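Local coordinates for protein bacterial regulatory proteins, TetR family (Nitrosomonas europaea, PDB 3NI7) that probably binds DNA through an N-terminal helix-turn-helix domain and regulates transcription as a member of the TetR family, at residues E18-T23 and R99-Q104; S64-E69 and Q130-A135; H86-W91 and Q176-H181. All coordinates share one frame; numbering follows the deposited sequence.

Interaction 1 of 3, residues E18-T23 and R99-Q104; sequences ELAAHT and RKVTRQ
With chi1 at 165°, V101 sends CG1 opposite its backbone N and sets CG2 beside that N, opposite the carbonyl carbon. CG2 is the branch that does most of the touching. It meets A20 CB at 3.6 Å, while CG1 reaches the same methyl from farther off, 4.1 Å from A20 CB. A20 has no rotatable group to adjust; its CB already points at helix 99-108, so chi1 of V101 sets which of its methyls comes nearer. The next residue contributes backbone rather than side chain: A21 N lies 3.8 Å from V101 CG2, a van der Waals contact with the peptide surface. The consequence shows in the main-chain spacing, as A21 CA and V101 CA are 6.2 Å apart, which the two alanines, with nothing beyond CB, permit. The contact is small, burying 125 Å² over both sides, and its side-chain part is apolar. It falls on the last turn of its helix, where T23 N still bonds to L19 O at 3.1 Å although T23 itself is the first residue to leave helical backbone angles. Helix 7-22 is the first helix of the DNA-binding domain, and in TetR relatives its junction with the regulatory domain is a usual path for ligand signals, so a similar role is possible here. Around the contact, W25 and V28 also pack on A20, and Q104 makes a weak hydrogen bond to W25 N. L19 leans on helix 30-36, whereas T102, on helix 99-108, bonds to W58 of helix 51-69 and touches W163 of helix 149-164.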
loop_
_atom_site.group_PDB
_atom_site.type_symbol
_atom_site.label_atom_id
_atom_site.label_comp_id
_atom_site.label_asym_id
_atom_site.label_seq_id
_atom_site.Cartn_x
_atom_site.Cartn_y
_atom_site.Cartn_z
ATOM N N GLU A 18 -8.515 5.634 -24.072
ATOM C CA GLU A 18 -8.232 6.831 -24.858
ATOM C C GLU A 18 -9.065 8.039 -24.427
ATOM O O GLU A 18 -8.514 9.069 -24.080
ATOM C CB GLU A 18 -8.387 6.521 -26.330
ATOM C CG GLU A 18 -7.132 5.835 -26.820
ATOM C CD GLU A 18 -7.319 4.878 -27.973
ATOM O OE1 GLU A 18 -7.456 5.368 -29.145
ATOM O OE2 GLU A 18 -7.303 3.640 -27.685
ATOM N N LEU A 19 -10.382 7.900 -24.378
ATOM C CA LEU A 19 -11.226 9.025 -23.957
ATOM C C LEU A 19 -10.744 9.650 -22.656
ATOM O O LEU A 19 -10.679 10.868 -22.518
ATOM C CB LEU A 19 -12.675 8.588 -23.708
ATOM C CG LEU A 19 -13.656 8.055 -24.765
ATOM C CD1 LEU A 19 -14.963 7.574 -24.141
ATOM C CD2 LEU A 19 -13.913 9.116 -25.840
ATOM N N ALA A 20 -10.425 8.793 -21.698
ATOM C CA ALA A 20 -9.941 9.235 -20.386
ATOM C C ALA A 20 -8.673 10.068 -20.528
ATOM O O ALA A 20 -8.522 11.135 -19.934
ATOM C CB ALA A 20 -9.648 8.038 -19.472
ATOM N N ALA A 21 -7.771 9.557 -21.337
ATOM C CA ALA A 21 -6.547 10.258 -21.585
ATOM C C ALA A 21 -6.834 11.707 -21.949
ATOM O O ALA A 21 -6.416 12.619 -21.260
ATOM C CB ALA A 21 -5.775 9.594 -22.698
ATOM N N HIS A 22 -7.600 11.926 -23.007
ATOM C CA HIS A 22 -7.809 13.296 -23.520
ATOM C C HIS A 22 -8.531 14.162 -22.514
ATOM O O HIS A 22 -8.376 15.377 -22.508
ATOM C CB HIS A 22 -8.652 13.334 -24.787
ATOM C CG HIS A 22 -8.105 12.516 -25.900
ATOM N ND1 HIS A 22 -6.841 12.712 -26.412
ATOM C CD2 HIS A 22 -8.648 11.503 -26.606
ATOM C CE1 HIS A 22 -6.633 11.847 -27.390
ATOM N NE2 HIS A 22 -7.712 11.100 -27.524
ATOM N N THR A 23 -9.363 13.545 -21.693
ATOM C CA THR A 23 -10.132 14.310 -20.725
ATOM C C THR A 23 -9.780 13.986 -19.295
ATOM O O THR A 23 -8.939 14.645 -18.732
ATOM C CB THR A 23 -11.628 14.132 -20.979
ATOM O OG1 THR A 23 -11.983 12.756 -20.813
ATOM C CG2 THR A 23 -11.879 14.522 -22.349
ATOM N N ARG A 99 -0.612 4.977 -18.069
ATOM C CA ARG A 99 -0.277 5.195 -16.680
ATOM C C ARG A 99 -1.202 6.207 -15.971
ATOM O O ARG A 99 -1.797 5.866 -14.947
ATOM C CB ARG A 99 1.151 5.652 -16.596
ATOM C CG ARG A 99 1.794 5.439 -15.252
ATOM C CD ARG A 99 3.356 5.509 -15.375
ATOM N NE ARG A 99 3.710 6.557 -16.318
ATOM C CZ ARG A 99 3.618 7.844 -16.024
ATOM N NH1 ARG A 99 3.248 8.228 -14.789
ATOM N NH2 ARG A 99 3.899 8.756 -16.959
ATOM N N LYS A 100 -1.330 7.429 -16.507
ATOM C CA LYS A 100 -2.195 8.478 -15.896
ATOM C C LYS A 100 -3.688 8.025 -15.736
ATOM O O LYS A 100 -4.368 8.378 -14.766
ATOM C CB LYS A 100 -2.134 9.821 -16.663
ATOM N N VAL A 101 -4.216 7.265 -16.682
ATOM C CA VAL A 101 -5.592 6.778 -16.540
ATOM C C VAL A 101 -5.643 5.770 -15.388
ATOM O O VAL A 101 -6.463 5.880 -14.456
ATOM C CB VAL A 101 -6.054 6.109 -17.831
ATOM C CG1 VAL A 101 -7.300 5.295 -17.613
ATOM C CG2 VAL A 101 -6.245 7.149 -18.886
ATOM N N THR A 102 -4.756 4.786 -15.463
ATOM C CA THR A 102 -4.651 3.791 -14.416
ATOM C C THR A 102 -4.559 4.469 -13.063
ATOM O O THR A 102 -5.268 4.123 -12.148
ATOM C CB THR A 102 -3.414 2.934 -14.578
ATOM O OG1 THR A 102 -3.530 2.172 -15.789
ATOM C CG2 THR A 102 -3.275 2.005 -13.414
ATOM N N ARG A 103 -3.685 5.447 -12.936
ATOM C CA ARG A 103 -3.569 6.152 -11.678
ATOM C C ARG A 103 -4.927 6.673 -11.275
ATOM O O ARG A 103 -5.364 6.450 -10.152
ATOM C CB ARG A 103 -2.553 7.308 -11.752
ATOM C CG ARG A 103 -2.394 8.064 -10.414
ATOM C CD ARG A 103 -1.184 9.016 -10.348
ATOM N NE ARG A 103 -1.174 10.015 -11.419
ATOM C CZ ARG A 103 -0.273 10.091 -12.406
ATOM N NH1 ARG A 103 0.730 9.218 -12.518
ATOM N NH2 ARG A 103 -0.376 11.058 -13.308
ATOM N N GLN A 104 -5.591 7.354 -12.195
ATOM C CA GLN A 104 -6.873 7.970 -11.911
ATOM C C GLN A 104 -7.889 6.924 -11.466
ATOM O O GLN A 104 -8.618 7.128 -10.494
ATOM C CB GLN A 104 -7.354 8.739 -13.134
ATOM C CG GLN A 104 -6.566 10.045 -13.324
ATOM C CD GLN A 104 -6.982 10.842 -14.579
ATOM O OE1 GLN A 104 -7.219 10.266 -15.644
ATOM N NE2 GLN A 104 -7.078 12.167 -14.444
#

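Interaction 2 of 3, residues S64-E69 and Q130-A135; sequences SRMLKE and QWVREA
A Met-aromatic contact between M66 and W131 joins two nearly parallel helices, 51-69 and 115-135, within the all-helical TetR fold. The local axes run only 9° apart and 11.8 Å from each other, a separation that long side chains must bridge. M66, modelled as selenomethionine, and W131 reach out from opposite directions. The terminal methyl leads: M66 CE lies 3.4 Å from W131 CE3. Further back along the chain, M66 CG sits 3.7 Å from W131 CZ3. The SE atom is 5.4 Å from the centroid of the six-membered ring and 59° off its normal, an oblique approach that is neither stacked over the face nor level with the edge. W131 holds CG opposite its backbone N (chi1 -178°), extending the indole across the gap with its benzo end foremost. L67 comes in at about a right angle and puts CD1 against the ring edge, near its plane. On its own helix the indole is bordered by V132 CG2 at the edge and by A135 CB over one face, toward the rim. Replacing W131 with an alanine would probably leave M66 CE without its aromatic partner and open a gap between the helices, with L67 CD1 losing its neighbour as well. Helix 80-96 closes in beside this pair, W91 touching M66 and L87 touching V132. The neighbouring Q130 bonds to E149 and makes a weak hydrogen bond to S150 of the second subunit. The methyl of M66 has a second apolar partner, V132 CG2, at 3.7 Å from M66 CE.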
loop_
_atom_site.group_PDB
_atom_site.type_symbol
_atom_site.label_atom_id
_atom_site.label_comp_id
_atom_site.label_asym_id
_atom_site.label_seq_id
_atom_site.Cartn_x
_atom_site.Cartn_y
_atom_site.Cartn_z
ATOM N N SER A 64 -3.389 -10.900 -18.039
ATOM C CA SER A 64 -3.236 -11.873 -19.107
ATOM C C SER A 64 -1.903 -11.701 -19.844
ATOM O O SER A 64 -1.363 -12.670 -20.367
ATOM C CB SER A 64 -4.353 -11.757 -20.100
ATOM O OG SER A 64 -3.864 -10.886 -21.099
ATOM N N ARG A 65 -1.380 -10.477 -19.919
ATOM C CA ARG A 65 -0.006 -10.288 -20.451
ATOM C C ARG A 65 0.964 -11.070 -19.594
ATOM O O ARG A 65 1.762 -11.880 -20.067
ATOM C CB ARG A 65 0.397 -8.797 -20.554
ATOM C CG ARG A 65 -0.084 -8.126 -21.911
ATOM C CD ARG A 65 0.647 -8.747 -23.172
ATOM N NE ARG A 65 2.141 -8.724 -23.028
ATOM C CZ ARG A 65 2.949 -9.762 -22.726
ATOM N NH1 ARG A 65 4.258 -9.546 -22.624
ATOM N NH2 ARG A 65 2.501 -11.009 -22.539
HETATM N N MSE A 66 0.800 -10.874 -18.309
HETATM C CA MSE A 66 1.548 -11.614 -17.331
HETATM C C MSE A 66 1.409 -13.124 -17.512
HETATM O O MSE A 66 2.333 -13.878 -17.372
HETATM C CB MSE A 66 1.041 -11.216 -15.972
HETATM C CG MSE A 66 1.969 -11.500 -14.887
HETATM SE SE MSE A 66 1.627 -10.307 -13.381
HETATM C CE MSE A 66 0.338 -11.425 -12.471
ATOM N N LEU A 67 0.215 -13.575 -17.832
ATOM C CA LEU A 67 -0.007 -15.011 -18.010
ATOM C C LEU A 67 0.705 -15.546 -19.243
ATOM O O LEU A 67 1.269 -16.628 -19.188
ATOM C CB LEU A 67 -1.499 -15.307 -18.121
ATOM C CG LEU A 67 -1.912 -16.761 -18.375
ATOM C CD1 LEU A 67 -1.405 -17.613 -17.242
ATOM C CD2 LEU A 67 -3.426 -16.939 -18.554
ATOM N N LYS A 68 0.647 -14.796 -20.352
ATOM C CA LYS A 68 1.284 -15.205 -21.621
ATOM C C LYS A 68 2.775 -15.325 -21.386
ATOM O O LYS A 68 3.428 -16.283 -21.806
ATOM C CB LYS A 68 1.010 -14.207 -22.747
ATOM N N GLU A 69 3.303 -14.366 -20.657
ATOM C CA GLU A 69 4.698 -14.440 -20.263
ATOM C C GLU A 69 4.974 -15.697 -19.457
ATOM O O GLU A 69 5.921 -16.434 -19.759
ATOM C CB GLU A 69 5.111 -13.202 -19.448
ATOM C CG GLU A 69 6.629 -12.963 -19.408
ATOM C CD GLU A 69 7.241 -12.815 -20.796
ATOM O OE1 GLU A 69 8.402 -13.301 -21.010
ATOM O OE2 GLU A 69 6.524 -12.217 -21.665
ATOM N N GLN A 130 -0.363 -14.196 -5.006
ATOM C CA GLN A 130 -0.132 -15.621 -4.744
ATOM C C GLN A 130 0.129 -16.349 -6.032
ATOM O O GLN A 130 0.844 -17.350 -6.068
ATOM C CB GLN A 130 -1.295 -16.211 -4.021
ATOM C CG GLN A 130 -1.381 -15.668 -2.623
ATOM C CD GLN A 130 -2.606 -16.090 -1.936
ATOM O OE1 GLN A 130 -3.481 -16.712 -2.542
ATOM N NE2 GLN A 130 -2.693 -15.776 -0.649
ATOM N N TRP A 131 -0.420 -15.772 -7.092
ATOM C CA TRP A 131 -0.287 -16.271 -8.435
ATOM C C TRP A 131 1.133 -16.018 -8.917
ATOM O O TRP A 131 1.728 -16.869 -9.567
ATOM C CB TRP A 131 -1.284 -15.542 -9.370
ATOM C CG TRP A 131 -1.205 -16.067 -10.732
ATOM C CD1 TRP A 131 -1.915 -17.071 -11.221
ATOM C CD2 TRP A 131 -0.295 -15.687 -11.764
ATOM N NE1 TRP A 131 -1.538 -17.355 -12.495
ATOM C CE2 TRP A 131 -0.525 -16.511 -12.845
ATOM C CE3 TRP A 131 0.704 -14.733 -11.866
ATOM C CZ2 TRP A 131 0.174 -16.400 -14.034
ATOM C CZ3 TRP A 131 1.397 -14.625 -13.055
ATOM C CH2 TRP A 131 1.131 -15.459 -14.113
ATOM N N VAL A 132 1.664 -14.842 -8.650
ATOM C CA VAL A 132 3.006 -14.566 -9.141
ATOM C C VAL A 132 4.012 -15.506 -8.428
ATOM O O VAL A 132 4.943 -16.049 -9.040
ATOM C CB VAL A 132 3.453 -13.082 -8.907
ATOM C CG1 VAL A 132 4.782 -12.880 -9.508
ATOM C CG2 VAL A 132 2.497 -12.124 -9.512
ATOM N N ARG A 133 3.769 -15.682 -7.133
ATOM C CA ARG A 133 4.661 -16.430 -6.245
ATOM C C ARG A 133 4.726 -17.886 -6.756
ATOM O O ARG A 133 5.822 -18.446 -6.993
ATOM C CB ARG A 133 4.126 -16.301 -4.810
ATOM C CG ARG A 133 5.044 -16.720 -3.663
ATOM C CD ARG A 133 4.209 -16.892 -2.296
ATOM N NE ARG A 133 5.029 -16.821 -1.070
ATOM C CZ ARG A 133 4.775 -17.464 0.066
ATOM N NH1 ARG A 133 3.659 -18.217 0.212
ATOM N NH2 ARG A 133 5.624 -17.321 1.087
ATOM N N GLU A 134 3.552 -18.459 -6.987
ATOM C CA GLU A 134 3.470 -19.810 -7.518
ATOM C C GLU A 134 4.032 -19.873 -8.931
ATOM O O GLU A 134 4.639 -20.881 -9.310
ATOM C CB GLU A 134 2.009 -20.299 -7.563
ATOM C CG GLU A 134 1.587 -21.200 -6.464
ATOM C CD GLU A 134 0.711 -22.305 -6.975
ATOM O OE1 GLU A 134 1.176 -23.445 -7.197
ATOM O OE2 GLU A 134 -0.467 -22.030 -7.176
ATOM N N ALA A 135 3.797 -18.806 -9.705
ATOM C CA ALA A 135 4.183 -18.742 -11.123
ATOM C C ALA A 135 5.682 -18.839 -11.300
ATOM O O ALA A 135 6.152 -19.270 -12.352
ATOM C CB ALA A 135 3.719 -17.477 -11.718
#

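Interaction 3 of 3, residues H86-W91 and Q176-H181; sequences HLIMIW and QFLKRH
On the helix that brings L178 against I88 and M89, the carbonyl oxygen F177 O takes two hydrogen bonds from one residue, H181. The side-chain bond from H181 ND1 to F177 O is 2.9 Å long and nearly straight, 169° at the hydrogen, and the oxygen lies only 4° out of the imidazole plane. The backbone bond from H181 N to F177 O measures 3.2 Å, and the two donors arrive from opposite faces of the carbonyl plane. This pairing fixes the rotation of the imidazole, whose CE1 sits over one face of the F177 ring, offset toward its rim. The contact with helix 80-96 is made one residue along, by L178. Its CG stands opposite the backbone N (chi1 -176°), thrusting both methyls at the other helix. L178 CD2 fits between two residues, at 4.0 Å from I88 CB and 4.1 Å from M89 SE. The second methyl, L178 CD1, is 4.1 Å from I88 CD1. I88 and L178 cross obliquely, while M89, a selenomethionine whose chain folds back on itself, runs alongside the leucine with the opposite heading. All three residues are buried, but the CA atoms of I88 and L178 remain 8.8 Å apart, so the helices meet through side chains, the leucine reaching as far as I88 CB. I155 and T159 of helix 149-164 also touch L178, and F162 stacks on F177. H181 packs on Q118 of the second subunit. Such a core, with helices 149-164 and 172-187 beside the dimer partner, is consistent with the all-helical C-terminal regulatory domain of TetR-family proteins.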
loop_
_atom_site.group_PDB
_atom_site.type_symbol
_atom_site.label_atom_id
_atom_site.label_comp_id
_atom_site.label_asym_id
_atom_site.label_seq_id
_atom_site.Cartn_x
_atom_site.Cartn_y
_atom_site.Cartn_z
ATOM N N HIS A 86 10.193 -10.031 -13.458
ATOM C CA HIS A 86 9.805 -9.977 -14.827
ATOM C C HIS A 86 8.276 -9.887 -14.957
ATOM O O HIS A 86 7.740 -9.062 -15.718
ATOM C CB HIS A 86 10.351 -11.179 -15.558
ATOM C CG HIS A 86 10.345 -11.000 -17.034
ATOM N ND1 HIS A 86 9.194 -10.683 -17.741
ATOM C CD2 HIS A 86 11.355 -11.036 -17.943
ATOM C CE1 HIS A 86 9.492 -10.550 -19.024
ATOM N NE2 HIS A 86 10.793 -10.760 -19.174
ATOM N N LEU A 87 7.552 -10.723 -14.224
ATOM C CA LEU A 87 6.099 -10.701 -14.295
ATOM C C LEU A 87 5.554 -9.376 -13.816
ATOM O O LEU A 87 4.603 -8.878 -14.379
ATOM C CB LEU A 87 5.491 -11.806 -13.441
ATOM C CG LEU A 87 5.915 -13.231 -13.800
ATOM C CD1 LEU A 87 5.491 -14.200 -12.694
ATOM C CD2 LEU A 87 5.343 -13.581 -15.185
ATOM N N ILE A 88 6.106 -8.807 -12.756
ATOM C CA ILE A 88 5.498 -7.599 -12.224
ATOM C C ILE A 88 5.686 -6.519 -13.254
ATOM O O ILE A 88 4.757 -5.739 -13.577
ATOM C CB ILE A 88 6.043 -7.170 -10.862
ATOM C CG1 ILE A 88 5.626 -8.190 -9.777
ATOM C CG2 ILE A 88 5.446 -5.827 -10.484
ATOM C CD1 ILE A 88 6.365 -7.978 -8.401
HETATM N N MSE A 89 6.853 -6.529 -13.855
HETATM C CA MSE A 89 7.128 -5.530 -14.869
HETATM C C MSE A 89 6.183 -5.649 -16.063
HETATM O O MSE A 89 5.618 -4.654 -16.453
HETATM C CB MSE A 89 8.622 -5.534 -15.285
HETATM C CG MSE A 89 9.571 -4.888 -14.252
HETATM SE SE MSE A 89 8.880 -3.263 -13.338
HETATM C CE MSE A 89 8.384 -2.109 -14.880
ATOM N N ILE A 90 5.957 -6.855 -16.589
ATOM C CA ILE A 90 4.964 -7.048 -17.667
ATOM C C ILE A 90 3.629 -6.460 -17.246
ATOM O O ILE A 90 2.960 -5.757 -17.972
ATOM C CB ILE A 90 4.712 -8.519 -17.988
ATOM C CG1 ILE A 90 5.917 -9.160 -18.648
ATOM C CG2 ILE A 90 3.613 -8.615 -18.966
ATOM C CD1 ILE A 90 6.064 -8.780 -20.097
ATOM N N TRP A 91 3.247 -6.735 -16.036
ATOM C CA TRP A 91 1.984 -6.217 -15.553
ATOM C C TRP A 91 2.009 -4.689 -15.612
ATOM O O TRP A 91 1.059 -4.066 -16.085
ATOM C CB TRP A 91 1.791 -6.680 -14.115
ATOM C CG TRP A 91 0.454 -6.585 -13.600
ATOM C CD1 TRP A 91 -0.581 -7.359 -13.935
ATOM C CD2 TRP A 91 0.001 -5.713 -12.564
ATOM N NE1 TRP A 91 -1.697 -7.012 -13.199
ATOM C CE2 TRP A 91 -1.365 -5.996 -12.354
ATOM C CE3 TRP A 91 0.619 -4.718 -11.790
ATOM C CZ2 TRP A 91 -2.139 -5.312 -11.431
ATOM C CZ3 TRP A 91 -0.131 -4.026 -10.873
ATOM C CH2 TRP A 91 -1.514 -4.321 -10.701
ATOM N N GLN A 176 14.388 -0.532 -11.406
ATOM C CA GLN A 176 15.476 -0.591 -10.417
ATOM C C GLN A 176 14.956 -0.711 -9.000
ATOM O O GLN A 176 15.445 -1.543 -8.242
ATOM C CB GLN A 176 16.346 0.634 -10.518
ATOM C CG GLN A 176 17.747 0.408 -9.947
ATOM C CD GLN A 176 18.637 1.577 -10.161
ATOM O OE1 GLN A 176 19.730 1.578 -9.696
ATOM N NE2 GLN A 176 18.150 2.587 -10.892
ATOM N N PHE A 177 13.942 0.083 -8.664
ATOM C CA PHE A 177 13.328 0.051 -7.322
ATOM C C PHE A 177 12.865 -1.347 -6.959
ATOM O O PHE A 177 13.153 -1.838 -5.881
ATOM C CB PHE A 177 12.171 1.044 -7.235
ATOM C CG PHE A 177 11.349 0.908 -6.002
ATOM C CD1 PHE A 177 10.278 0.005 -5.952
ATOM C CD2 PHE A 177 11.590 1.711 -4.908
ATOM C CE1 PHE A 177 9.497 -0.103 -4.796
ATOM C CE2 PHE A 177 10.804 1.611 -3.753
ATOM C CZ PHE A 177 9.765 0.714 -3.693
ATOM N N LEU A 178 12.161 -1.982 -7.878
ATOM C CA LEU A 178 11.650 -3.328 -7.669
ATOM C C LEU A 178 12.754 -4.341 -7.543
ATOM O O LEU A 178 12.708 -5.240 -6.718
ATOM C CB LEU A 178 10.791 -3.740 -8.855
ATOM C CG LEU A 178 10.108 -5.109 -8.736
ATOM C CD1 LEU A 178 9.015 -4.961 -7.768
ATOM C CD2 LEU A 178 9.629 -5.650 -10.067
ATOM N N LYS A 179 13.735 -4.203 -8.416
ATOM C CA LYS A 179 14.882 -5.097 -8.411
ATOM C C LYS A 179 15.589 -5.072 -7.065
ATOM O O LYS A 179 15.972 -6.089 -6.504
ATOM C CB LYS A 179 15.878 -4.716 -9.508
ATOM C CG LYS A 179 16.978 -5.809 -9.718
ATOM C CD LYS A 179 16.262 -7.209 -9.919
ATOM N N ARG A 180 15.771 -3.892 -6.539
ATOM C CA ARG A 180 16.479 -3.803 -5.301
ATOM C C ARG A 180 15.739 -4.402 -4.154
ATOM O O ARG A 180 16.273 -5.238 -3.444
ATOM C CB ARG A 180 16.820 -2.358 -5.017
ATOM C CG ARG A 180 18.049 -1.982 -5.728
ATOM C CD ARG A 180 18.167 -0.514 -5.973
ATOM N NE ARG A 180 19.354 -0.304 -6.810
ATOM C CZ ARG A 180 20.125 0.772 -6.824
ATOM N NH1 ARG A 180 19.838 1.778 -6.083
ATOM N NH2 ARG A 180 21.218 0.853 -7.567
ATOM N N HIS A 181 14.496 -4.024 -3.984
ATOM C CA HIS A 181 13.760 -4.530 -2.843
ATOM C C HIS A 181 13.605 -6.045 -2.910
ATOM O O HIS A 181 13.622 -6.727 -1.882
ATOM C CB HIS A 181 12.419 -3.835 -2.719
ATOM C CG HIS A 181 12.533 -2.430 -2.242
ATOM N ND1 HIS A 181 12.889 -1.387 -3.070
ATOM C CD2 HIS A 181 12.382 -1.895 -1.009
ATOM C CE1 HIS A 181 12.940 -0.264 -2.370
ATOM N NE2 HIS A 181 12.650 -0.545 -1.112
#

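Along the chain the first segments come in the order 18-23, 64-69, 86-91 and their partners as 99-104, 130-135, 176-181, so every pair of contacts interlocks. Interactions 2 and 3 are neighbours, with centres 13 Å apart. They touch directly, for example where V132 CG1 meets L87 CD1 at 3.5 Å; helix 80-96, which carries segment 86-91, thereby meets the helices of interaction 2 while also reaching helix 172-187 through L178. Interaction 1 stands apart, its centre 25 Å from that of interaction 2, on the opposite side of the chain's centre, and 23 Å from that of interaction 3. It ties the DNA-binding end to the helical body, whereas the other two hold that body together, consistent with a two-domain TetR regulator.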